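PDB 3H20: replication protein B from Plasmid RSF1010, which acts as the plasmid's replication primase, a nucleotidyltransferase that probably lays down short primers on single-stranded DNA from nucleoside triphosphates with the help of divalent metal ions. Local coordinates for residues E20-I24 and E38-V44; E118-I123 and A186-I190; A251-R255 and A299-L303. One frame throughout, in Å; residues are numbered along the deposited sequence.

Contact 1: E20-I24 and E38-V44; sequences ERFDI and EWSAAEV
The beta hairpin of strands 21-28 and 34-40, at the edge of an antiparallel sheet in the N-terminal primase domain, pairs F22 with W39 and passes straight into helix 41-46. F22 N gives to W39 O and W39 N to F22 O, each at 2.9 Å; R21 and S40, and D23 and E38, are the flanking non-hydrogen-bonded pairs.

On the apolar face of F22 and W39, I24 CG1 packs 3.7 Å from W39 CE3. Helix 6-17 closes over F22, A41 and V44 through L14; the A41 methyl fits at the edge of the F22 ring, and the branches of V44 reach I24 and F22.

The other face is charged. R21, bent at chi3 (75°), lays its guanidinium over S40 N; its NE reaches the anti lone pair of E38 OE2 at 2.9 Å, and NH2 makes a long salt bridge to E43 OE1 (3.6 Å). A water joins D23 OD1 to E38 OE1, and D23 OD2 makes salt bridges to R64 and R141, which probably offset its closeness to E38.

S40 and E43 make a capping box: E43 N gives to S40 OG at 3.2 Å and S40 N to E43 OE1. One water joins R21 NH2 to E43 OE1, a second R21 NH1 to E43 OE2.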
ATOM      1  N   GLU A  20       7.521  24.113   8.243  1.00 37.02           N
ATOM      2  CA  GLU A  20       8.882  24.545   8.556  1.00 37.33           C
ATOM      3  C   GLU A  20       9.895  23.947   7.580  1.00 36.61           C
ATOM      4  O   GLU A  20      10.846  24.626   7.178  1.00 36.77           O
ATOM      5  CB  GLU A  20       9.256  24.190  10.000  1.00 38.07           C
ATOM      6  CG  GLU A  20       8.403  24.896  11.056  1.00 41.27           C
ATOM      7  CD  GLU A  20       8.688  26.394  11.170  1.00 46.90           C
ATOM      8  OE1 GLU A  20       9.676  26.887  10.563  1.00 49.56           O
ATOM      9  OE2 GLU A  20       7.924  27.083  11.886  1.00 48.66           O
ATOM     10  N   ARG A  21       9.696  22.681   7.203  1.00 35.05           N
ATOM     11  CA  ARG A  21      10.637  21.992   6.304  1.00 34.22           C
ATOM     12  C   ARG A  21       9.916  21.225   5.184  1.00 33.50           C
ATOM     13  O   ARG A  21       8.799  20.722   5.380  1.00 32.32           O
ATOM     14  CB  ARG A  21      11.564  21.056   7.091  1.00 33.82           C
ATOM     15  CG  ARG A  21      12.443  21.757   8.148  1.00 35.18           C
ATOM     16  CD  ARG A  21      13.482  20.817   8.769  1.00 34.70           C
ATOM     17  NE  ARG A  21      14.598  20.531   7.866  1.00 36.67           N
ATOM     18  CZ  ARG A  21      15.667  21.308   7.702  1.00 36.95           C
ATOM     19  NH1 ARG A  21      15.799  22.442   8.385  1.00 36.85           N
ATOM     20  NH2 ARG A  21      16.616  20.942   6.855  1.00 38.61           N
ATOM     21  N   PHE A  22      10.580  21.133   4.028  1.00 32.64           N
ATOM     22  CA  PHE A  22      10.014  20.563   2.803  1.00 32.30           C
ATOM     23  C   PHE A  22      11.010  19.591   2.153  1.00 32.55           C
ATOM     24  O   PHE A  22      12.229  19.777   2.266  1.00 31.79           O
ATOM     25  CB  PHE A  22       9.744  21.681   1.777  1.00 32.47           C
ATOM     26  CG  PHE A  22       8.744  22.733   2.237  1.00 32.09           C
ATOM     27  CD1 PHE A  22       9.167  23.855   2.947  1.00 32.50           C
ATOM     28  CD2 PHE A  22       7.391  22.595   1.937  1.00 32.48           C
ATOM     29  CE1 PHE A  22       8.251  24.830   3.362  1.00 33.18           C
ATOM     30  CE2 PHE A  22       6.456  23.558   2.350  1.00 33.70           C
ATOM     31  CZ  PHE A  22       6.898  24.685   3.064  1.00 33.63           C
ATOM     32  N   ASP A  23      10.493  18.581   1.457  1.00 31.92           N
ATOM     33  CA  ASP A  23      11.294  17.817   0.508  1.00 32.56           C
ATOM     34  C   ASP A  23      11.117  18.467  -0.853  1.00 32.41           C
ATOM     35  O   ASP A  23       9.985  18.723  -1.275  1.00 32.42           O
ATOM     36  CB  ASP A  23      10.825  16.362   0.413  1.00 32.66           C
ATOM     37  CG  ASP A  23      11.053  15.595   1.681  1.00 33.73           C
ATOM     38  OD1 ASP A  23      12.074  15.861   2.366  1.00 33.30           O
ATOM     39  OD2 ASP A  23      10.213  14.723   1.985  1.00 34.04           O
ATOM     40  N   ILE A  24      12.228  18.750  -1.520  1.00 31.72           N
ATOM     41  CA  ILE A  24      12.196  19.216  -2.900  1.00 31.72           C
ATOM     42  C   ILE A  24      12.716  18.082  -3.782  1.00 31.83           C
ATOM     43  O   ILE A  24      13.788  17.529  -3.531  1.00 31.86           O
ATOM     44  CB  ILE A  24      13.053  20.498  -3.122  1.00 31.79           C
ATOM     45  CG1 ILE A  24      12.491  21.700  -2.341  1.00 32.18           C
ATOM     46  CG2 ILE A  24      13.204  20.822  -4.625  1.00 31.77           C
ATOM     47  CD1 ILE A  24      11.091  22.187  -2.776  1.00 32.32           C
ATOM     48  N   GLU A  38      16.102  17.818   1.504  1.00 35.27           N
ATOM     49  CA  GLU A  38      15.246  18.367   2.557  1.00 34.39           C
ATOM     50  C   GLU A  38      15.788  19.717   3.021  1.00 33.11           C
ATOM     51  O   GLU A  38      16.958  19.824   3.424  1.00 32.42           O
ATOM     52  CB  GLU A  38      15.115  17.406   3.746  1.00 34.45           C
ATOM     53  CG  GLU A  38      14.080  17.874   4.785  1.00 35.26           C
ATOM     54  CD  GLU A  38      14.169  17.109   6.096  1.00 36.47           C
ATOM     55  OE1 GLU A  38      13.963  15.874   6.097  1.00 38.34           O
ATOM     56  OE2 GLU A  38      14.453  17.748   7.131  1.00 40.92           O
ATOM     57  N   TRP A  39      14.919  20.728   2.972  1.00 31.89           N
ATOM     58  CA  TRP A  39      15.294  22.133   3.184  1.00 31.37           C
ATOM     59  C   TRP A  39      14.229  22.906   3.970  1.00 30.40           C
ATOM     60  O   TRP A  39      13.034  22.688   3.759  1.00 29.97           O
ATOM     61  CB  TRP A  39      15.436  22.834   1.822  1.00 31.67           C
ATOM     62  CG  TRP A  39      16.659  22.457   1.001  1.00 31.69           C
ATOM     63  CD1 TRP A  39      17.882  22.086   1.468  1.00 32.84           C
ATOM     64  CD2 TRP A  39      16.764  22.487  -0.431  1.00 32.42           C
ATOM     65  NE1 TRP A  39      18.741  21.855   0.412  1.00 33.71           N
ATOM     66  CE2 TRP A  39      18.080  22.102  -0.762  1.00 33.26           C
ATOM     67  CE3 TRP A  39      15.868  22.804  -1.468  1.00 34.15           C
ATOM     68  CZ2 TRP A  39      18.528  22.006  -2.090  1.00 33.42           C
ATOM     69  CZ3 TRP A  39      16.314  22.711  -2.791  1.00 33.57           C
ATOM     70  CH2 TRP A  39      17.637  22.319  -3.084  1.00 32.59           C
ATOM     71  N   SER A  40      14.653  23.835   4.833  1.00 29.46           N
ATOM     72  CA  SER A  40      13.720  24.833   5.386  1.00 29.17           C
ATOM     73  C   SER A  40      13.161  25.689   4.243  1.00 29.04           C
ATOM     74  O   SER A  40      13.721  25.695   3.143  1.00 28.57           O
ATOM     75  CB  SER A  40      14.417  25.730   6.423  1.00 29.43           C
ATOM     76  OG  SER A  40      15.469  26.475   5.831  1.00 29.03           O
ATOM     77  N   ALA A  41      12.058  26.392   4.491  1.00 28.58           N
ATOM     78  CA  ALA A  41      11.537  27.356   3.526  1.00 29.23           C
ATOM     79  C   ALA A  41      12.612  28.365   3.073  1.00 29.22           C
ATOM     80  O   ALA A  41      12.726  28.663   1.878  1.00 29.71           O
ATOM     81  CB  ALA A  41      10.296  28.086   4.100  1.00 29.40           C
ATOM     82  N   ALA A  42      13.409  28.869   4.022  1.00 29.26           N
ATOM     83  CA  ALA A  42      14.513  29.789   3.721  1.00 29.39           C
ATOM     84  C   ALA A  42      15.541  29.161   2.777  1.00 29.39           C
ATOM     85  O   ALA A  42      16.078  29.841   1.877  1.00 29.26           O
ATOM     86  CB  ALA A  42      15.192  30.257   5.025  1.00 28.88           C
ATOM     87  N   GLU A  43      15.822  27.872   2.989  1.00 29.15           N
ATOM     88  CA  GLU A  43      16.764  27.131   2.148  1.00 30.26           C
ATOM     89  C   GLU A  43      16.210  26.849   0.738  1.00 29.39           C
ATOM     90  O   GLU A  43      16.973  26.847  -0.229  1.00 29.87           O
ATOM     91  CB  GLU A  43      17.245  25.836   2.839  1.00 30.37           C
ATOM     92  CG  GLU A  43      18.067  26.070   4.112  1.00 32.50           C
ATOM     93  CD  GLU A  43      18.334  24.797   4.923  1.00 32.71           C
ATOM     94  OE1 GLU A  43      17.532  23.844   4.856  1.00 34.32           O
ATOM     95  OE2 GLU A  43      19.348  24.763   5.646  1.00 36.94           O
ATOM     96  N   VAL A  44      14.899  26.626   0.619  1.00 29.09           N
ATOM     97  CA  VAL A  44      14.251  26.455  -0.695  1.00 29.15           C
ATOM     98  C   VAL A  44      14.465  27.728  -1.534  1.00 29.58           C
ATOM     99  O   VAL A  44      14.913  27.663  -2.680  1.00 30.04           O
ATOM    100  CB  VAL A  44      12.732  26.147  -0.581  1.00 29.28           C
ATOM    101  CG1 VAL A  44      12.101  25.982  -1.974  1.00 29.28           C
ATOM    102  CG2 VAL A  44      12.483  24.873   0.267  1.00 29.25           C
TER
HETATM  103  O   HOH W   1      18.299  23.601   8.080  1.00 35.55           O
HETATM  104  O   HOH W   2      18.756  21.515   5.516  1.00 41.29           O
HETATM  105  O   HOH W   3      12.188  14.563   4.583  1.00 29.34           O

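Contact 2: E118-I123 and A186-I190; sequences ELRGQI and AGQQI
Q122 reaches from helix 117-130 to Q189 on the long helix 179-206, and its course tells most of this contact. The short segments cross almost perpendicularly, at 96°, with their axes 10.0 Å apart. From CB, which points toward the other helix, the chain leaves with CG anti to the backbone N (chi1 -176°), and CG settles 4.0 Å from A186 CB and also beside Q189 OE1. A bend at chi2 then swings the amide away from A186 and along to Q189. At the tip the oxygen and nitrogen of the amide have different partners: OE1 accepts from R125 of its own helix, whereas NE2 donates to Q189 OE1 at 3.0 Å. That acceptor lies in the amide plane of Q122, but NE2 stands well above the carbonyl plane of Q189, and the two amides are turned 72° against each other.

A186 marks the point of nearest backbone approach, its CA 6.1 Å from that of L119. A methyl group is small enough for such a crossing: L119 CD2 touches A186 CB at 3.7 Å, and I123 CG1 meets the same methyl from farther along the helix. G187 adds no side chain, and L119 CD2 comes close to its backbone N. One turn on, I190 CD1 lies against L119 CD2 and against E118, an exposed residue whose CG and one carboxylate oxygen both rest on it, OE2 at 3.4 Å.

The contact therefore combines an apolar centre at the A186 methyl with one side-chain hydrogen bond beside it. Because R125 holds the amide oxygen of Q122, the NH2 end is left turned to Q189.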
ATOM      1  N   GLU A 118      -1.070   8.154   8.998  1.00 39.98           N
ATOM      2  CA  GLU A 118      -2.231   7.262   8.951  1.00 40.33           C
ATOM      3  C   GLU A 118      -3.518   7.991   8.521  1.00 39.41           C
ATOM      4  O   GLU A 118      -4.167   7.579   7.557  1.00 39.12           O
ATOM      5  CB  GLU A 118      -2.394   6.546  10.306  1.00 40.23           C
ATOM      6  CG  GLU A 118      -3.767   5.973  10.627  1.00 41.36           C
ATOM      7  CD  GLU A 118      -3.840   5.319  12.016  1.00 42.14           C
ATOM      8  OE1 GLU A 118      -2.818   5.271  12.739  1.00 45.07           O
ATOM      9  OE2 GLU A 118      -4.930   4.827  12.390  1.00 43.94           O
ATOM     10  N   LEU A 119      -3.875   9.065   9.223  1.00 38.58           N
ATOM     11  CA  LEU A 119      -5.102   9.810   8.906  1.00 37.79           C
ATOM     12  C   LEU A 119      -4.993  10.531   7.560  1.00 36.96           C
ATOM     13  O   LEU A 119      -5.943  10.544   6.779  1.00 37.10           O
ATOM     14  CB  LEU A 119      -5.480  10.787  10.032  1.00 37.92           C
ATOM     15  CG  LEU A 119      -5.924  10.166  11.368  1.00 39.40           C
ATOM     16  CD1 LEU A 119      -5.813  11.163  12.518  1.00 39.53           C
ATOM     17  CD2 LEU A 119      -7.341   9.574  11.305  1.00 39.85           C
ATOM     18  N   ARG A 120      -3.832  11.116   7.279  1.00 36.07           N
ATOM     19  CA  ARG A 120      -3.650  11.854   6.023  1.00 35.37           C
ATOM     20  C   ARG A 120      -3.775  10.971   4.777  1.00 34.95           C
ATOM     21  O   ARG A 120      -4.359  11.384   3.776  1.00 34.54           O
ATOM     22  CB  ARG A 120      -2.319  12.597   6.022  1.00 35.51           C
ATOM     23  CG  ARG A 120      -2.343  13.869   6.886  1.00 37.42           C
ATOM     24  CD  ARG A 120      -1.096  14.711   6.711  1.00 39.64           C
ATOM     25  NE  ARG A 120       0.022  14.151   7.460  1.00 44.67           N
ATOM     26  CZ  ARG A 120       1.040  13.510   6.906  1.00 45.16           C
ATOM     27  NH1 ARG A 120       2.007  13.031   7.666  1.00 46.75           N
ATOM     28  NH2 ARG A 120       1.091  13.358   5.593  1.00 46.68           N
ATOM     29  N   GLY A 121      -3.224   9.760   4.847  1.00 34.77           N
ATOM     30  CA  GLY A 121      -3.283   8.825   3.732  1.00 34.51           C
ATOM     31  C   GLY A 121      -4.706   8.370   3.474  1.00 34.16           C
ATOM     32  O   GLY A 121      -5.131   8.260   2.325  1.00 34.03           O
ATOM     33  N   GLN A 122      -5.445   8.118   4.554  1.00 33.78           N
ATOM     34  CA  GLN A 122      -6.855   7.751   4.462  1.00 33.51           C
ATOM     35  C   GLN A 122      -7.666   8.879   3.840  1.00 32.93           C
ATOM     36  O   GLN A 122      -8.509   8.629   2.976  1.00 32.25           O
ATOM     37  CB  GLN A 122      -7.408   7.374   5.842  1.00 34.21           C
ATOM     38  CG  GLN A 122      -8.860   6.888   5.851  1.00 35.51           C
ATOM     39  CD  GLN A 122      -9.032   5.444   5.376  1.00 38.51           C
ATOM     40  OE1 GLN A 122      -8.086   4.650   5.381  1.00 40.28           O
ATOM     41  NE2 GLN A 122     -10.248   5.100   4.976  1.00 38.30           N
ATOM     42  N   ILE A 123      -7.406  10.116   4.274  1.00 32.27           N
ATOM     43  CA  ILE A 123      -8.123  11.275   3.736  1.00 32.28           C
ATOM     44  C   ILE A 123      -7.760  11.509   2.267  1.00 32.53           C
ATOM     45  O   ILE A 123      -8.633  11.801   1.458  1.00 32.60           O
ATOM     46  CB  ILE A 123      -7.916  12.562   4.605  1.00 31.81           C
ATOM     47  CG1 ILE A 123      -8.539  12.356   5.995  1.00 31.81           C
ATOM     48  CG2 ILE A 123      -8.556  13.780   3.942  1.00 31.18           C
ATOM     49  CD1 ILE A 123      -8.069  13.365   7.046  1.00 32.51           C
ATOM     50  N   ALA A 186     -12.250   9.729   8.970  1.00 33.54           N
ATOM     51  CA  ALA A 186     -11.102   8.836   8.832  1.00 33.43           C
ATOM     52  C   ALA A 186     -10.952   7.942  10.060  1.00 33.52           C
ATOM     53  O   ALA A 186     -10.694   6.742   9.930  1.00 33.24           O
ATOM     54  CB  ALA A 186      -9.821   9.640   8.585  1.00 33.07           C
ATOM     55  N   GLY A 187     -11.122   8.532  11.242  1.00 33.50           N
ATOM     56  CA  GLY A 187     -11.008   7.793  12.498  1.00 33.70           C
ATOM     57  C   GLY A 187     -12.093   6.731  12.619  1.00 33.88           C
ATOM     58  O   GLY A 187     -11.817   5.607  13.045  1.00 33.03           O
ATOM     59  N   GLN A 188     -13.315   7.092  12.221  1.00 34.17           N
ATOM     60  CA  GLN A 188     -14.463   6.174  12.179  1.00 34.50           C
ATOM     61  C   GLN A 188     -14.253   5.004  11.214  1.00 34.37           C
ATOM     62  O   GLN A 188     -14.580   3.853  11.529  1.00 33.94           O
ATOM     63  CB  GLN A 188     -15.743   6.940  11.816  1.00 35.39           C
ATOM     64  CG  GLN A 188     -16.249   7.846  12.928  1.00 36.71           C
ATOM     65  CD  GLN A 188     -16.778   7.062  14.113  1.00 40.63           C
ATOM     66  OE1 GLN A 188     -16.076   6.856  15.105  1.00 43.04           O
ATOM     67  NE2 GLN A 188     -18.015   6.606  14.010  1.00 42.06           N
ATOM     68  N   GLN A 189     -13.708   5.300  10.038  1.00 33.91           N
ATOM     69  CA  GLN A 189     -13.401   4.269   9.040  1.00 33.93           C
ATOM     70  C   GLN A 189     -12.315   3.298   9.510  1.00 33.99           C
ATOM     71  O   GLN A 189     -12.403   2.092   9.263  1.00 33.48           O
ATOM     72  CB  GLN A 189     -12.994   4.919   7.713  1.00 33.87           C
ATOM     73  CG  GLN A 189     -14.156   5.612   7.007  1.00 34.01           C
ATOM     74  CD  GLN A 189     -13.712   6.469   5.840  1.00 35.18           C
ATOM     75  OE1 GLN A 189     -12.558   6.881   5.764  1.00 35.55           O
ATOM     76  NE2 GLN A 189     -14.638   6.752   4.924  1.00 35.42           N
ATOM     77  N   ILE A 190     -11.289   3.831  10.173  1.00 33.83           N
ATOM     78  CA  ILE A 190     -10.225   3.000  10.751  1.00 34.37           C
ATOM     79  C   ILE A 190     -10.775   2.138  11.900  1.00 34.35           C
ATOM     80  O   ILE A 190     -10.484   0.940  11.983  1.00 33.96           O
ATOM     81  CB  ILE A 190      -8.995   3.858  11.179  1.00 34.22           C
ATOM     82  CG1 ILE A 190      -8.324   4.466   9.936  1.00 34.91           C
ATOM     83  CG2 ILE A 190      -8.002   3.030  11.987  1.00 34.93           C
ATOM     84  CD1 ILE A 190      -7.395   5.675  10.204  1.00 34.79           C
TER

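Contact 3: A251-R255 and A299-L303; sequences ASRGR and ARAEL
A chi1 of -74° places CG of R300 beside its own backbone N, and after an extended chi2 the chain turns at chi3 (85°) to carry the guanidinium to the C-terminal end of the neighbouring helix. There CG already lies 3.3 Å from A251 O, and NH1 completes the approach, giving two hydrogen bonds: to A251 O at 2.8 Å and to R255 O at 3.0 Å. The first meets a lone pair in the carbonyl plane and lies close to the guanidinium plane; for the second, NH1 stands well above the carbonyl plane of R255.

A251 O belongs to the Schellman motif that ends helix 239-252 in the C-terminal helical domain; R255 O lies just past it. G254 N also donates to A251 O, which is thus gripped by two donors. The positive phi of G254 (100°), which glycine accepts readily, then turns the chain so that R255 N bonds the carbonyl just before A251. Arginine suits this helix end, since its positive charge would probably interact favourably with the helix dipole.

Beside the arginine, L303 lays CD1 over the backbone of the turn, 3.3 Å from G254 N. G254, having no CB, leaves that methyl its place. One turn earlier, A299 CB packs against S252 CB at 3.9 Å, where its small size lets the helix come near. S252 OG is bonded to Q248 O, and the R255 guanidinium turns to E223 and E259.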
ATOM      1  N   ALA A 251       2.273 -35.776   0.702  1.00 34.31           N
ATOM      2  CA  ALA A 251       3.224 -36.182  -0.350  1.00 34.38           C
ATOM      3  C   ALA A 251       3.017 -35.408  -1.656  1.00 34.82           C
ATOM      4  O   ALA A 251       3.985 -35.052  -2.330  1.00 35.04           O
ATOM      5  CB  ALA A 251       3.145 -37.675  -0.607  1.00 34.65           C
ATOM      6  N   SER A 252       1.755 -35.149  -2.002  1.00 34.99           N
ATOM      7  CA  SER A 252       1.415 -34.351  -3.183  1.00 35.45           C
ATOM      8  C   SER A 252       1.899 -32.905  -3.062  1.00 36.18           C
ATOM      9  O   SER A 252       2.141 -32.237  -4.076  1.00 35.77           O
ATOM     10  CB  SER A 252      -0.091 -34.371  -3.423  1.00 35.34           C
ATOM     11  OG  SER A 252      -0.496 -35.612  -3.976  1.00 35.92           O
ATOM     12  N   ARG A 253       2.024 -32.428  -1.824  1.00 36.65           N
ATOM     13  CA  ARG A 253       2.478 -31.061  -1.551  1.00 38.06           C
ATOM     14  C   ARG A 253       3.992 -30.997  -1.291  1.00 37.81           C
ATOM     15  O   ARG A 253       4.526 -29.947  -0.924  1.00 37.69           O
ATOM     16  CB  ARG A 253       1.658 -30.439  -0.409  1.00 38.03           C
ATOM     17  CG  ARG A 253       0.201 -30.179  -0.806  1.00 39.79           C
ATOM     18  CD  ARG A 253      -0.749 -30.010   0.386  1.00 40.49           C
ATOM     19  NE  ARG A 253      -2.141 -30.238  -0.026  1.00 45.59           N
ATOM     20  CZ  ARG A 253      -3.202 -30.250   0.785  1.00 46.52           C
ATOM     21  NH1 ARG A 253      -3.070 -30.039   2.091  1.00 46.44           N
ATOM     22  NH2 ARG A 253      -4.411 -30.471   0.280  1.00 46.96           N
ATOM     23  N   GLY A 254       4.674 -32.125  -1.502  1.00 37.83           N
ATOM     24  CA  GLY A 254       6.137 -32.172  -1.504  1.00 38.17           C
ATOM     25  C   GLY A 254       6.821 -32.666  -0.241  1.00 38.40           C
ATOM     26  O   GLY A 254       8.055 -32.661  -0.159  1.00 38.53           O
ATOM     27  N   ARG A 255       6.036 -33.086   0.748  1.00 38.71           N
ATOM     28  CA  ARG A 255       6.602 -33.579   2.003  1.00 38.86           C
ATOM     29  C   ARG A 255       7.330 -34.893   1.775  1.00 38.97           C
ATOM     30  O   ARG A 255       6.906 -35.719   0.963  1.00 38.77           O
ATOM     31  CB  ARG A 255       5.529 -33.749   3.086  1.00 39.00           C
ATOM     32  CG  ARG A 255       4.898 -32.449   3.581  1.00 39.11           C
ATOM     33  CD  ARG A 255       5.909 -31.550   4.261  1.00 38.93           C
ATOM     34  NE  ARG A 255       5.283 -30.370   4.851  1.00 39.47           N
ATOM     35  CZ  ARG A 255       5.940 -29.405   5.490  1.00 39.17           C
ATOM     36  NH1 ARG A 255       7.261 -29.460   5.632  1.00 38.83           N
ATOM     37  NH2 ARG A 255       5.271 -28.375   5.985  1.00 39.42           N
ATOM     38  N   ALA A 299       1.736 -34.781  -9.243  1.00 34.40           N
ATOM     39  CA  ALA A 299       1.781 -33.598  -8.391  1.00 34.37           C
ATOM     40  C   ALA A 299       3.223 -33.245  -8.012  1.00 34.43           C
ATOM     41  O   ALA A 299       3.630 -32.095  -8.148  1.00 34.26           O
ATOM     42  CB  ALA A 299       0.922 -33.790  -7.147  1.00 34.13           C
ATOM     43  N   ARG A 300       3.989 -34.240  -7.559  1.00 34.73           N
ATOM     44  CA  ARG A 300       5.401 -34.035  -7.180  1.00 34.73           C
ATOM     45  C   ARG A 300       6.257 -33.571  -8.355  1.00 34.79           C
ATOM     46  O   ARG A 300       7.093 -32.676  -8.203  1.00 34.52           O
ATOM     47  CB  ARG A 300       6.000 -35.307  -6.570  1.00 34.98           C
ATOM     48  CG  ARG A 300       5.522 -35.582  -5.157  1.00 34.97           C
ATOM     49  CD  ARG A 300       5.978 -36.935  -4.646  1.00 34.85           C
ATOM     50  NE  ARG A 300       7.320 -36.912  -4.059  1.00 35.91           N
ATOM     51  CZ  ARG A 300       7.610 -36.455  -2.840  1.00 36.31           C
ATOM     52  NH1 ARG A 300       6.662 -35.956  -2.050  1.00 35.99           N
ATOM     53  NH2 ARG A 300       8.865 -36.491  -2.406  1.00 37.28           N
ATOM     54  N   ALA A 301       6.047 -34.181  -9.521  1.00 34.72           N
ATOM     55  CA  ALA A 301       6.739 -33.774 -10.751  1.00 35.02           C
ATOM     56  C   ALA A 301       6.418 -32.329 -11.136  1.00 35.04           C
ATOM     57  O   ALA A 301       7.308 -31.581 -11.555  1.00 34.93           O
ATOM     58  CB  ALA A 301       6.407 -34.723 -11.893  1.00 35.16           C
ATOM     59  N   GLU A 302       5.151 -31.938 -10.985  1.00 35.00           N
ATOM     60  CA  GLU A 302       4.729 -30.562 -11.263  1.00 35.16           C
ATOM     61  C   GLU A 302       5.255 -29.565 -10.215  1.00 35.25           C
ATOM     62  O   GLU A 302       5.535 -28.411 -10.542  1.00 34.90           O
ATOM     63  CB  GLU A 302       3.204 -30.482 -11.449  1.00 34.86           C
ATOM     64  CG  GLU A 302       2.742 -31.206 -12.741  1.00 35.27           C
ATOM     65  CD  GLU A 302       1.239 -31.195 -12.988  1.00 36.04           C
ATOM     66  OE1 GLU A 302       0.474 -30.682 -12.141  1.00 37.72           O
ATOM     67  OE2 GLU A 302       0.820 -31.715 -14.049  1.00 36.02           O
ATOM     68  N   LEU A 303       5.414 -30.028  -8.973  1.00 35.39           N
ATOM     69  CA  LEU A 303       6.043 -29.226  -7.910  1.00 36.17           C
ATOM     70  C   LEU A 303       7.519 -28.969  -8.176  1.00 36.21           C
ATOM     71  O   LEU A 303       8.007 -27.867  -7.947  1.00 36.07           O
ATOM     72  CB  LEU A 303       5.922 -29.911  -6.549  1.00 36.26           C
ATOM     73  CG  LEU A 303       4.702 -29.698  -5.661  1.00 37.32           C
ATOM     74  CD1 LEU A 303       4.886 -30.578  -4.459  1.00 38.65           C
ATOM     75  CD2 LEU A 303       4.538 -28.247  -5.219  1.00 37.76           C
TER

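How the contacts relate
The contacts follow one another along the chain without interleaving. Contacts 1 and 2 both fall in the N-terminal primase domain, their centres 27 Å apart and nearest atoms about 10 Å: contact 1 sits on the edge hairpin of one four-stranded sheet, and the side chain of I24 is about 13 Å from the bound diphosphate, while contact 2 sets helix 117-130 against helix 179-206. That long helix leads away toward the chain's C-terminal part. Contact 3 lies there, in the helical bundle, its centre 57 Å from contact 1, across the chain's centre, and 45 Å from contact 2. The sheet that carries the diphosphate pocket and the helix bundle are thus separate parts of an extended chain.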